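Long-range contacts in macrolide export ATP-binding/permease protein MacB (Actinobacillus actinomycetemcomitans, PDB 3FTJ), which probably exports macrolides across the inner membrane as the ATP-driven ABC transporter of the tripartite MacAB-TdeA efflux system, and is represented here by its periplasmic region: residues A72-G78 against L154-Y160; F130-F135 against N165-G169; V52-T56 against R172-I176; L89-R93 against E121-G125. One frame throughout, in Å; residues are numbered along the deposited sequence.

Contact 1: residues A72-G78 against L154-Y160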
loop_
_atom_site.group_PDB
_atom_site.type_symbol
_atom_site.label_atom_id
_atom_site.label_comp_id
_atom_site.label_asym_id
_atom_site.label_seq_id
_atom_site.Cartn_x
_atom_site.Cartn_y
_atom_site.Cartn_z
ATOM N N ALA A 72 -3.084 15.991 -2.297
ATOM C CA ALA A 72 -2.830 14.873 -3.183
ATOM C C ALA A 72 -2.028 13.876 -2.365
ATOM O O ALA A 72 -1.040 14.246 -1.730
ATOM C CB ALA A 72 -2.037 15.318 -4.393
ATOM N N ASN A 73 -2.466 12.621 -2.375
ATOM C CA ASN A 73 -1.783 11.544 -1.677
ATOM C C ASN A 73 -0.853 10.774 -2.585
ATOM O O ASN A 73 -1.301 10.113 -3.525
ATOM C CB ASN A 73 -2.803 10.585 -1.083
ATOM C CG ASN A 73 -3.732 11.270 -0.123
ATOM O OD1 ASN A 73 -3.288 11.865 0.857
ATOM N ND2 ASN A 73 -5.031 11.213 -0.406
ATOM N N LEU A 74 0.441 10.869 -2.311
ATOM C CA LEU A 74 1.429 10.055 -3.003
ATOM C C LEU A 74 1.728 8.832 -2.162
ATOM O O LEU A 74 2.184 8.947 -1.026
ATOM C CB LEU A 74 2.720 10.836 -3.241
ATOM C CG LEU A 74 3.848 10.122 -3.992
ATOM C CD1 LEU A 74 3.435 9.753 -5.421
ATOM C CD2 LEU A 74 5.084 11.018 -4.009
ATOM N N TYR A 75 1.454 7.664 -2.728
ATOM C CA TYR A 75 1.789 6.398 -2.100
ATOM C C TYR A 75 3.078 5.870 -2.692
ATOM O O TYR A 75 3.274 5.908 -3.911
ATOM C CB TYR A 75 0.678 5.383 -2.335
ATOM C CG TYR A 75 -0.599 5.712 -1.618
ATOM C CD1 TYR A 75 -0.793 5.327 -0.293
ATOM C CD2 TYR A 75 -1.613 6.413 -2.257
ATOM C CE1 TYR A 75 -1.963 5.637 0.375
ATOM C CE2 TYR A 75 -2.789 6.717 -1.599
ATOM C CZ TYR A 75 -2.958 6.324 -0.282
ATOM O OH TYR A 75 -4.131 6.628 0.369
ATOM N N GLY A 76 3.964 5.401 -1.819
ATOM C CA GLY A 76 5.162 4.704 -2.238
ATOM C C GLY A 76 4.893 3.254 -1.941
ATOM O O GLY A 76 4.891 2.854 -0.780
ATOM N N ILE A 77 4.636 2.470 -2.981
ATOM C CA ILE A 77 4.192 1.083 -2.793
ATOM C C ILE A 77 4.993 0.079 -3.623
ATOM O O ILE A 77 5.818 0.466 -4.456
ATOM C CB ILE A 77 2.664 0.922 -3.080
ATOM C CG1 ILE A 77 2.242 1.672 -4.351
ATOM C CG2 ILE A 77 1.847 1.442 -1.915
ATOM C CD1 ILE A 77 2.917 1.216 -5.632
ATOM N N GLY A 78 4.761 -1.211 -3.381
ATOM C CA GLY A 78 5.444 -2.253 -4.128
ATOM C C GLY A 78 4.811 -2.590 -5.471
ATOM O O GLY A 78 3.645 -2.281 -5.721
ATOM N N LEU A 154 -7.641 12.085 -5.213
ATOM C CA LEU A 154 -6.257 12.343 -5.614
ATOM C C LEU A 154 -5.249 11.357 -5.061
ATOM O O LEU A 154 -4.453 11.681 -4.174
ATOM C CB LEU A 154 -5.836 13.770 -5.303
ATOM C CG LEU A 154 -5.924 14.645 -6.547
ATOM C CD1 LEU A 154 -7.364 14.722 -7.015
ATOM C CD2 LEU A 154 -5.371 16.028 -6.258
ATOM N N ASN A 155 -5.287 10.152 -5.611
ATOM C CA ASN A 155 -4.327 9.129 -5.265
ATOM C C ASN A 155 -3.315 8.968 -6.388
ATOM O O ASN A 155 -3.688 8.802 -7.552
ATOM C CB ASN A 155 -5.046 7.811 -4.987
ATOM C CG ASN A 155 -6.050 7.929 -3.847
ATOM O OD1 ASN A 155 -5.700 8.329 -2.740
ATOM N ND2 ASN A 155 -7.302 7.589 -4.121
ATOM N N LEU A 156 -2.033 9.050 -6.035
ATOM C CA LEU A 156 -0.954 8.737 -6.967
ATOM C C LEU A 156 -0.107 7.595 -6.404
ATOM O O LEU A 156 0.172 7.563 -5.206
ATOM C CB LEU A 156 -0.062 9.953 -7.225
ATOM C CG LEU A 156 -0.656 11.340 -7.501
ATOM C CD1 LEU A 156 0.252 12.057 -8.484
ATOM C CD2 LEU A 156 -2.054 11.292 -8.053
ATOM N N TYR A 157 0.311 6.675 -7.269
ATOM C CA TYR A 157 1.085 5.515 -6.838
ATOM C C TYR A 157 2.456 5.464 -7.490
ATOM O O TYR A 157 2.573 5.491 -8.712
ATOM C CB TYR A 157 0.324 4.225 -7.140
ATOM C CG TYR A 157 -1.079 4.223 -6.579
ATOM C CD1 TYR A 157 -1.307 3.965 -5.239
ATOM C CD2 TYR A 157 -2.169 4.488 -7.387
ATOM C CE1 TYR A 157 -2.583 3.962 -4.714
ATOM C CE2 TYR A 157 -3.454 4.491 -6.873
ATOM C CZ TYR A 157 -3.651 4.224 -5.534
ATOM O OH TYR A 157 -4.921 4.220 -5.014
ATOM N N SER A 158 3.485 5.369 -6.659
ATOM C CA SER A 158 4.869 5.439 -7.103
ATOM C C SER A 158 5.638 4.342 -6.374
ATOM O O SER A 158 5.153 3.819 -5.371
ATOM C CB SER A 158 5.421 6.828 -6.762
ATOM O OG SER A 158 6.632 7.107 -7.425
ATOM N N PRO A 159 6.829 3.964 -6.871
ATOM C CA PRO A 159 7.544 2.890 -6.167
ATOM C C PRO A 159 7.920 3.309 -4.757
ATOM O O PRO A 159 8.340 4.458 -4.561
ATOM C CB PRO A 159 8.815 2.703 -7.008
ATOM C CG PRO A 159 8.455 3.224 -8.371
ATOM C CD PRO A 159 7.528 4.379 -8.100
ATOM N N TYR A 160 7.777 2.401 -3.792
ATOM C CA TYR A 160 8.150 2.687 -2.406
ATOM C C TYR A 160 9.580 3.214 -2.321
ATOM O O TYR A 160 9.880 4.068 -1.488
ATOM C CB TYR A 160 7.989 1.453 -1.501
ATOM C CG TYR A 160 8.972 0.317 -1.775
ATOM C CD1 TYR A 160 10.278 0.372 -1.312
ATOM C CD2 TYR A 160 8.586 -0.807 -2.505
ATOM C CE1 TYR A 160 11.188 -0.666 -1.573
ATOM C CE2 TYR A 160 9.479 -1.849 -2.769
ATOM C CZ TYR A 160 10.781 -1.769 -2.299
ATOM O OH TYR A 160 11.671 -2.795 -2.547
#
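Two parallel strands, 72-77 and 155-159, pair inside the mixed sheet of the MacB-like periplasmic core domain, and six backbone hydrogen bonds join 72-78 to 154-160. N73 N gives the first to L154 O, L156 N returns to N73 O, and the alternation runs on through Y75 and S158. The bond from Y75 N to L156 O is the straightest, 2.8 Å long with 178° at the hydrogen. The last differs: Y160 N reaches I77 O at 2.8 Å from above the carbonyl plane, where P159, at the N-cap position of helix 160-168, takes the chain out of the sheet. Strand 155-159 passes straight into that helix, while strands 49-64 and 106-110 flank the pair. On one face N73, Y75, N155 and Y157 stand in a cluster. The Y75 and Y157 rings lie side by side with planes 20° apart, but offset so strongly that neither ring stacks on the other, and Y75 CD2 meets Y157 CE1 at 3.6 Å. Both rings lean the same way, each CG anti to its own carbonyl carbon (Y75 chi1 -68°). N155 OD1 sits in the plane of the Y75 ring at its edge, 3.5 Å from Y75 CE2, while N155 ND2 bonds to D110. On the other face L74 CD1 touches L156 CB at 3.9 Å and S158 CB at 3.8 Å, and S158 OG bonds to V106 O.

Contact 2: residues F130-F135 against N165-G169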
loop_
_atom_site.group_PDB
_atom_site.type_symbol
_atom_site.label_atom_id
_atom_site.label_comp_id
_atom_site.label_asym_id
_atom_site.label_seq_id
_atom_site.Cartn_x
_atom_site.Cartn_y
_atom_site.Cartn_z
ATOM N N PHE A 130 5.068 16.753 -7.287
ATOM C CA PHE A 130 4.651 16.602 -5.898
ATOM C C PHE A 130 5.680 17.243 -4.955
ATOM O O PHE A 130 6.857 16.860 -4.943
ATOM C CB PHE A 130 4.450 15.124 -5.563
ATOM C CG PHE A 130 3.922 14.880 -4.176
ATOM C CD1 PHE A 130 2.563 14.876 -3.928
ATOM C CD2 PHE A 130 4.790 14.662 -3.125
ATOM C CE1 PHE A 130 2.082 14.656 -2.653
ATOM C CE2 PHE A 130 4.311 14.442 -1.847
ATOM C CZ PHE A 130 2.956 14.435 -1.618
ATOM N N ASN A 131 5.234 18.227 -4.174
ATOM C CA ASN A 131 6.135 18.962 -3.284
ATOM C C ASN A 131 7.479 19.273 -3.950
ATOM O O ASN A 131 8.550 19.021 -3.376
ATOM C CB ASN A 131 6.343 18.207 -1.964
ATOM C CG ASN A 131 5.177 18.390 -0.992
ATOM O OD1 ASN A 131 5.173 17.824 0.101
ATOM N ND2 ASN A 131 4.188 19.190 -1.386
ATOM N N LYS A 132 7.399 19.794 -5.176
ATOM C CA LYS A 132 8.560 20.247 -5.950
ATOM C C LYS A 132 9.296 19.149 -6.733
ATOM O O LYS A 132 10.190 19.448 -7.518
ATOM C CB LYS A 132 9.546 21.014 -5.066
ATOM C CG LYS A 132 8.963 22.278 -4.458
ATOM C CD LYS A 132 9.971 22.939 -3.541
ATOM C CE LYS A 132 11.113 23.542 -4.327
ATOM N NZ LYS A 132 12.035 24.282 -3.423
ATOM N N ARG A 133 8.921 17.892 -6.521
ATOM C CA ARG A 133 9.587 16.775 -7.185
ATOM C C ARG A 133 8.771 16.274 -8.381
ATOM O O ARG A 133 7.623 15.874 -8.222
ATOM C CB ARG A 133 9.823 15.643 -6.180
ATOM C CG ARG A 133 10.228 14.318 -6.806
ATOM C CD ARG A 133 11.713 14.253 -7.022
ATOM N NE ARG A 133 12.435 14.466 -5.770
ATOM C CZ ARG A 133 13.758 14.449 -5.665
ATOM N NH1 ARG A 133 14.504 14.223 -6.739
ATOM N NH2 ARG A 133 14.337 14.653 -4.493
ATOM N N PRO A 134 9.361 16.301 -9.589
ATOM C CA PRO A 134 8.651 15.890 -10.803
ATOM C C PRO A 134 8.560 14.376 -11.001
ATOM O O PRO A 134 9.568 13.679 -10.892
ATOM C CB PRO A 134 9.510 16.518 -11.904
ATOM C CG PRO A 134 10.873 16.392 -11.363
ATOM C CD PRO A 134 10.676 16.871 -9.925
ATOM N N PHE A 135 7.357 13.893 -11.301
ATOM C CA PHE A 135 7.105 12.493 -11.629
ATOM C C PHE A 135 6.431 12.409 -12.984
ATOM O O PHE A 135 5.570 13.236 -13.305
ATOM C CB PHE A 135 6.158 11.857 -10.611
ATOM C CG PHE A 135 6.769 11.624 -9.271
ATOM C CD1 PHE A 135 6.868 12.655 -8.354
ATOM C CD2 PHE A 135 7.224 10.367 -8.913
ATOM C CE1 PHE A 135 7.433 12.442 -7.109
ATOM C CE2 PHE A 135 7.777 10.145 -7.662
ATOM C CZ PHE A 135 7.885 11.185 -6.762
ATOM N N ASN A 165 13.379 7.200 -0.963
ATOM C CA ASN A 165 14.680 7.768 -1.297
ATOM C C ASN A 165 14.610 9.277 -1.559
ATOM O O ASN A 165 15.511 10.016 -1.184
ATOM C CB ASN A 165 15.304 7.037 -2.496
ATOM C CG ASN A 165 15.790 5.624 -2.150
ATOM O OD1 ASN A 165 16.124 5.330 -1.002
ATOM N ND2 ASN A 165 15.842 4.749 -3.157
ATOM N N LYS A 166 13.525 9.729 -2.178
ATOM C CA LYS A 166 13.445 11.101 -2.675
ATOM C C LYS A 166 12.451 12.001 -1.940
ATOM O O LYS A 166 12.576 13.225 -1.978
ATOM C CB LYS A 166 13.138 11.100 -4.179
ATOM C CG LYS A 166 14.253 10.488 -5.033
ATOM C CD LYS A 166 13.778 10.211 -6.456
ATOM C CE LYS A 166 14.941 9.874 -7.393
ATOM N NZ LYS A 166 15.392 8.462 -7.256
ATOM N N ILE A 167 11.464 11.411 -1.279
ATOM C CA ILE A 167 10.425 12.210 -0.629
ATOM C C ILE A 167 10.520 12.204 0.898
ATOM O O ILE A 167 10.812 13.228 1.516
ATOM C CB ILE A 167 9.003 11.737 -1.019
ATOM C CG1 ILE A 167 8.856 11.619 -2.542
ATOM C CG2 ILE A 167 7.964 12.686 -0.461
ATOM C CD1 ILE A 167 8.877 12.938 -3.263
ATOM N N THR A 168 10.255 11.050 1.507
ATOM C CA THR A 168 10.152 10.968 2.960
ATOM C C THR A 168 11.495 10.752 3.632
ATOM O O THR A 168 11.689 11.164 4.776
ATOM C CB THR A 168 9.217 9.819 3.396
ATOM O OG1 THR A 168 9.893 8.566 3.230
ATOM C CG2 THR A 168 7.938 9.827 2.569
ATOM N N GLY A 169 12.414 10.101 2.928
ATOM C CA GLY A 169 13.666 9.659 3.520
ATOM C C GLY A 169 13.477 8.390 4.342
ATOM O O GLY A 169 12.351 8.004 4.648
HETATM O O HOH W 1 11.696 15.904 -2.969
#
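K166 CB lies over one face of the R133 guanidinium, 3.6 Å above its plane and displaced from its centre, while I167 meets two phenyl rings at their edges. Its CG2 approaches F130 CE2 at 4.3 Å near the plane of that ring, and its CD1 comes to F135 CZ at 4.0 Å, again near the ring plane. Those two branches of one isoleucine therefore serve different phenylalanines, and CD1 also touches the aliphatic part of R133 at CG, 4.0 Å away. The R133 chain leaves with CG anti to the backbone N (chi1 167°) and then bends at chi2 and chi3, which carries the guanidinium across the K166 side chain at about a right angle. There NH2 makes a weak hydrogen bond of 3.4 Å to K166 O. A water adds a second path, accepting from R133 NE at 3.2 Å and donating to K166 O at 3.0 Å, so that this carbonyl near the end of the helix receives both a direct and a water-mediated bond from one arginine. K166 NZ turns away to S103 O. R133 itself closes a type I' turn that begins at F130, the hairpin joining strands 127-130 and 133-141. The final turn of helix 160-168, which widens to a pi-type turn, thus packs beside this hairpin, and L74 of strand 67-77 touches F130, F135 and I167 alike.

Contact 3: residues V52-T56 against R172-I176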
loop_
_atom_site.group_PDB
_atom_site.type_symbol
_atom_site.label_atom_id
_atom_site.label_comp_id
_atom_site.label_asym_id
_atom_site.label_seq_id
_atom_site.Cartn_x
_atom_site.Cartn_y
_atom_site.Cartn_z
ATOM N N VAL A 52 4.936 -9.499 -1.203
ATOM C CA VAL A 52 5.004 -8.511 -0.137
ATOM C C VAL A 52 5.003 -7.101 -0.732
ATOM O O VAL A 52 5.813 -6.787 -1.608
ATOM C CB VAL A 52 6.278 -8.714 0.689
ATOM C CG1 VAL A 52 6.384 -7.667 1.789
ATOM C CG2 VAL A 52 6.303 -10.134 1.268
ATOM N N THR A 53 4.097 -6.257 -0.249
ATOM C CA THR A 53 3.985 -4.888 -0.736
ATOM C C THR A 53 4.137 -3.869 0.385
ATOM O O THR A 53 3.252 -3.732 1.222
ATOM C CB THR A 53 2.627 -4.670 -1.402
ATOM O OG1 THR A 53 2.478 -5.614 -2.469
ATOM C CG2 THR A 53 2.525 -3.261 -1.948
ATOM N N PRO A 54 5.268 -3.159 0.410
ATOM C CA PRO A 54 5.487 -2.079 1.379
ATOM C C PRO A 54 4.581 -0.900 1.039
ATOM O O PRO A 54 4.226 -0.737 -0.122
ATOM C CB PRO A 54 6.956 -1.696 1.158
ATOM C CG PRO A 54 7.552 -2.839 0.365
ATOM C CD PRO A 54 6.438 -3.383 -0.457
ATOM N N ASN A 55 4.199 -0.099 2.024
ATOM C CA ASN A 55 3.329 1.051 1.765
ATOM C C ASN A 55 3.644 2.208 2.696
ATOM O O ASN A 55 3.495 2.099 3.911
ATOM C CB ASN A 55 1.846 0.655 1.896
ATOM C CG ASN A 55 0.885 1.793 1.530
ATOM O OD1 ASN A 55 1.102 2.962 1.872
ATOM N ND2 ASN A 55 -0.197 1.442 0.840
ATOM N N THR A 56 4.103 3.310 2.120
ATOM C CA THR A 56 4.213 4.562 2.846
ATOM C C THR A 56 3.501 5.613 2.006
ATOM O O THR A 56 3.252 5.399 0.825
ATOM C CB THR A 56 5.668 4.966 3.035
ATOM O OG1 THR A 56 5.735 6.146 3.843
ATOM C CG2 THR A 56 6.309 5.241 1.689
ATOM N N ARG A 172 11.641 3.308 6.690
ATOM C CA ARG A 172 10.478 2.928 7.487
ATOM C C ARG A 172 9.170 3.237 6.781
ATOM O O ARG A 172 9.085 4.191 6.016
ATOM C CB ARG A 172 10.534 3.597 8.857
ATOM C CG ARG A 172 11.517 2.907 9.761
ATOM C CD ARG A 172 12.037 3.805 10.850
ATOM N NE ARG A 172 13.181 3.184 11.507
ATOM C CZ ARG A 172 13.114 2.530 12.661
ATOM N NH1 ARG A 172 11.953 2.422 13.297
ATOM N NH2 ARG A 172 14.210 1.991 13.185
ATOM N N ILE A 173 8.148 2.424 7.051
ATOM C CA ILE A 173 6.909 2.479 6.284
ATOM C C ILE A 173 5.652 2.375 7.144
ATOM O O ILE A 173 5.723 2.047 8.325
ATOM C CB ILE A 173 6.890 1.366 5.227
ATOM C CG1 ILE A 173 7.098 0.008 5.912
ATOM C CG2 ILE A 173 7.941 1.623 4.163
ATOM C CD1 ILE A 173 7.280 -1.130 4.958
ATOM N N GLY A 174 4.507 2.650 6.532
ATOM C CA GLY A 174 3.244 2.706 7.242
ATOM C C GLY A 174 2.582 1.353 7.398
ATOM O O GLY A 174 1.926 1.089 8.413
ATOM N N SER A 175 2.756 0.496 6.392
ATOM C CA SER A 175 2.224 -0.862 6.434
ATOM C C SER A 175 2.861 -1.782 5.386
ATOM O O SER A 175 3.576 -1.337 4.488
ATOM C CB SER A 175 0.700 -0.847 6.253
ATOM O OG SER A 175 0.335 -0.407 4.954
ATOM N N ILE A 176 2.581 -3.072 5.519
ATOM C CA ILE A 176 3.044 -4.091 4.594
ATOM C C ILE A 176 1.889 -5.034 4.307
ATOM O O ILE A 176 1.325 -5.634 5.223
ATOM C CB ILE A 176 4.180 -4.943 5.224
ATOM C CG1 ILE A 176 5.401 -4.078 5.544
ATOM C CG2 ILE A 176 4.560 -6.096 4.311
ATOM C CD1 ILE A 176 6.389 -4.748 6.497
HETATM O O HOH W 2 8.140 6.607 4.911
#
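N55 O is gripped by two backbone N-H groups, those of G174 at 2.9 Å and S175 at 3.0 Å. The S175 donor lies in the carbonyl plane, whereas the G174 donor is tilted 20° from it. In return N55 N gives S175 O a weak bond of 2.8 Å, bent to 130° at the hydrogen, and N55 with S175 forms the hydrogen-bonded antiparallel pair. P54 and I176 make the neighbouring non-hydrogen-bonded pair. Before strand 175-180 begins, the chain at R172 is linked across by a water that bonds to T56 OG1 and donates to R172 O. N55 and S175 share one face of the sheet, P54 and I176 the other. S175 OG stands 3.6 Å from N55 CB, an approach to carbon and not a polar bond. V52 CG1 presses on I176 CG2 at 3.5 Å, closer than usual for two methyls; both branches lie anti to their own backbone N, which brings them across the strands toward each other. I173 follows a different course. Its CG1 sits between the backbone N and the carbonyl carbon (chi1 56°), and CD1 reaches P54 CB at 3.9 Å. Helix 37-44 packs on V52, P54 and I173. This is an antiparallel strand pairing within the mixed sheet of the periplasmic core domain, where 175-180 lies between 49-64 and 15-20.

Contact 4: residues L89-R93 against E121-G125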
loop_
_atom_site.group_PDB
_atom_site.type_symbol
_atom_site.label_atom_id
_atom_site.label_comp_id
_atom_site.label_asym_id
_atom_site.label_seq_id
_atom_site.Cartn_x
_atom_site.Cartn_y
_atom_site.Cartn_z
ATOM N N LEU A 89 -5.641 -2.042 -14.314
ATOM C CA LEU A 89 -4.985 -1.154 -15.269
ATOM C C LEU A 89 -6.002 -0.728 -16.326
ATOM O O LEU A 89 -6.651 -1.571 -16.941
ATOM C CB LEU A 89 -3.782 -1.836 -15.928
ATOM C CG LEU A 89 -3.022 -1.038 -17.003
ATOM C CD1 LEU A 89 -2.440 0.251 -16.444
ATOM C CD2 LEU A 89 -1.916 -1.875 -17.624
ATOM N N LYS A 90 -6.147 0.578 -16.520
ATOM C CA LYS A 90 -7.098 1.116 -17.484
ATOM C C LYS A 90 -6.388 1.716 -18.686
ATOM O O LYS A 90 -6.980 1.842 -19.756
ATOM C CB LYS A 90 -7.979 2.190 -16.840
ATOM C CG LYS A 90 -8.943 1.658 -15.789
ATOM C CD LYS A 90 -9.818 0.548 -16.366
ATOM C CE LYS A 90 -10.610 -0.166 -15.283
ATOM N NZ LYS A 90 -11.311 -1.376 -15.811
ATOM N N GLN A 91 -5.122 2.089 -18.512
ATOM C CA GLN A 91 -4.393 2.791 -19.562
ATOM C C GLN A 91 -2.892 2.893 -19.256
ATOM O O GLN A 91 -2.492 3.008 -18.099
ATOM C CB GLN A 91 -4.997 4.185 -19.758
ATOM C CG GLN A 91 -4.318 5.002 -20.823
ATOM C CD GLN A 91 -4.829 6.424 -20.881
ATOM O OE1 GLN A 91 -5.692 6.826 -20.094
ATOM N NE2 GLN A 91 -4.297 7.201 -21.817
ATOM N N GLY A 92 -2.063 2.849 -20.295
ATOM C CA GLY A 92 -0.620 2.898 -20.118
ATOM C C GLY A 92 -0.065 1.621 -19.517
ATOM O O GLY A 92 -0.368 0.525 -19.989
ATOM N N ARG A 93 0.755 1.754 -18.480
ATOM C CA ARG A 93 1.364 0.596 -17.835
ATOM C C ARG A 93 1.442 0.764 -16.312
ATOM O O ARG A 93 1.270 1.869 -15.790
ATOM C CB ARG A 93 2.766 0.351 -18.391
ATOM C CG ARG A 93 3.820 1.325 -17.863
ATOM C CD ARG A 93 5.201 1.014 -18.412
ATOM N NE ARG A 93 6.233 1.947 -17.954
ATOM C CZ ARG A 93 6.887 1.844 -16.797
ATOM N NH1 ARG A 93 6.605 0.855 -15.958
ATOM N NH2 ARG A 93 7.820 2.735 -16.474
ATOM N N GLU A 121 -7.845 15.253 -21.216
ATOM C CA GLU A 121 -6.494 15.234 -21.772
ATOM C C GLU A 121 -5.840 13.864 -21.604
ATOM O O GLU A 121 -6.166 13.108 -20.683
ATOM C CB GLU A 121 -5.631 16.300 -21.090
ATOM C CG GLU A 121 -6.276 17.679 -21.044
ATOM C CD GLU A 121 -5.712 18.561 -19.937
ATOM O OE1 GLU A 121 -4.497 18.480 -19.656
ATOM O OE2 GLU A 121 -6.491 19.338 -19.346
ATOM N N ASN A 122 -4.914 13.547 -22.501
ATOM C CA ASN A 122 -4.100 12.350 -22.367
ATOM C C ASN A 122 -3.061 12.535 -21.266
ATOM O O ASN A 122 -2.172 13.374 -21.396
ATOM C CB ASN A 122 -3.376 12.058 -23.673
ATOM C CG ASN A 122 -2.241 11.074 -23.491
ATOM O OD1 ASN A 122 -2.438 9.981 -22.964
ATOM N ND2 ASN A 122 -1.040 11.460 -23.915
ATOM N N PRO A 123 -3.157 11.744 -20.185
ATOM C CA PRO A 123 -2.241 11.863 -19.045
ATOM C C PRO A 123 -0.876 11.208 -19.282
ATOM O O PRO A 123 0.127 11.628 -18.689
ATOM C CB PRO A 123 -2.995 11.110 -17.955
ATOM C CG PRO A 123 -3.613 9.978 -18.735
ATOM C CD PRO A 123 -4.180 10.711 -19.936
ATOM N N LEU A 124 -0.840 10.193 -20.140
ATOM C CA LEU A 124 0.373 9.410 -20.350
ATOM C C LEU A 124 1.533 10.270 -20.832
ATOM O O LEU A 124 1.428 10.981 -21.831
ATOM C CB LEU A 124 0.117 8.265 -21.341
ATOM C CG LEU A 124 -0.966 7.242 -20.971
ATOM C CD1 LEU A 124 -0.878 6.031 -21.886
ATOM C CD2 LEU A 124 -0.833 6.809 -19.519
ATOM N N GLY A 125 2.642 10.207 -20.110
ATOM C CA GLY A 125 3.847 10.894 -20.521
ATOM C C GLY A 125 3.949 12.293 -19.947
ATOM O O GLY A 125 4.984 12.945 -20.050
#
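Q91 sits where the chain turns a corner after strand 89-90, and from there its side chain reaches out to touch L124 without any polar bond linking the two segments: Q91 NE2 stands 3.4 Å from L124 CG. The glutamine reaches that far because its chain is fully extended, with CG anti to the backbone N (chi1 180°) and the next torsion also near 180°. The two side chains cross at a slant, L124 CD1 meeting Q91 CG at 3.7 Å. Beyond the leucine, NE2 comes to 3.5 Å from N122 OD1, with the two amide planes 34° apart, and the pair does not form a hydrogen bond. The N122 amide instead turns back on its own loop, where L124 N reaches N122 OD1 and N122 ND2 reaches L124 O, both weakly. P123 approaches the other end of the glutamine amide, its CG 4.0 Å from Q91 OE1. L124 CD1 also rests on the backbone of G92, 3.6 Å from its CA. P123 also touches K114 and F118 of helix 111-118 and V140. This surface contact thus brings the loop between helix 111-118 and strand 127-130 against the corner that follows strand 89-90, where K90 and Q91 both face V140 of strand 133-141 in a classic beta bulge.

Contacts 1, 2 and 3 all reach the same mixed sheet, and contact 1 touches both others. Contacts 1 and 3 have centres 11 Å apart and meet where strands 67-77 and 49-64 are neighbours: G76 N lies 2.7 Å from T56 O, a probable hydrogen bond. Contact 1 is equally far from contact 2, with L74 CD2 at 3.8 Å from F130 CD2, and helix 160-168 runs from the end of one to the other. Contacts 2 and 3 adjoin in sequence but otherwise do not touch. Contact 4 stands apart at the surface, its nearest atoms about 7 Å from contact 2, 8 Å from contact 1 and 15 Å from contact 3.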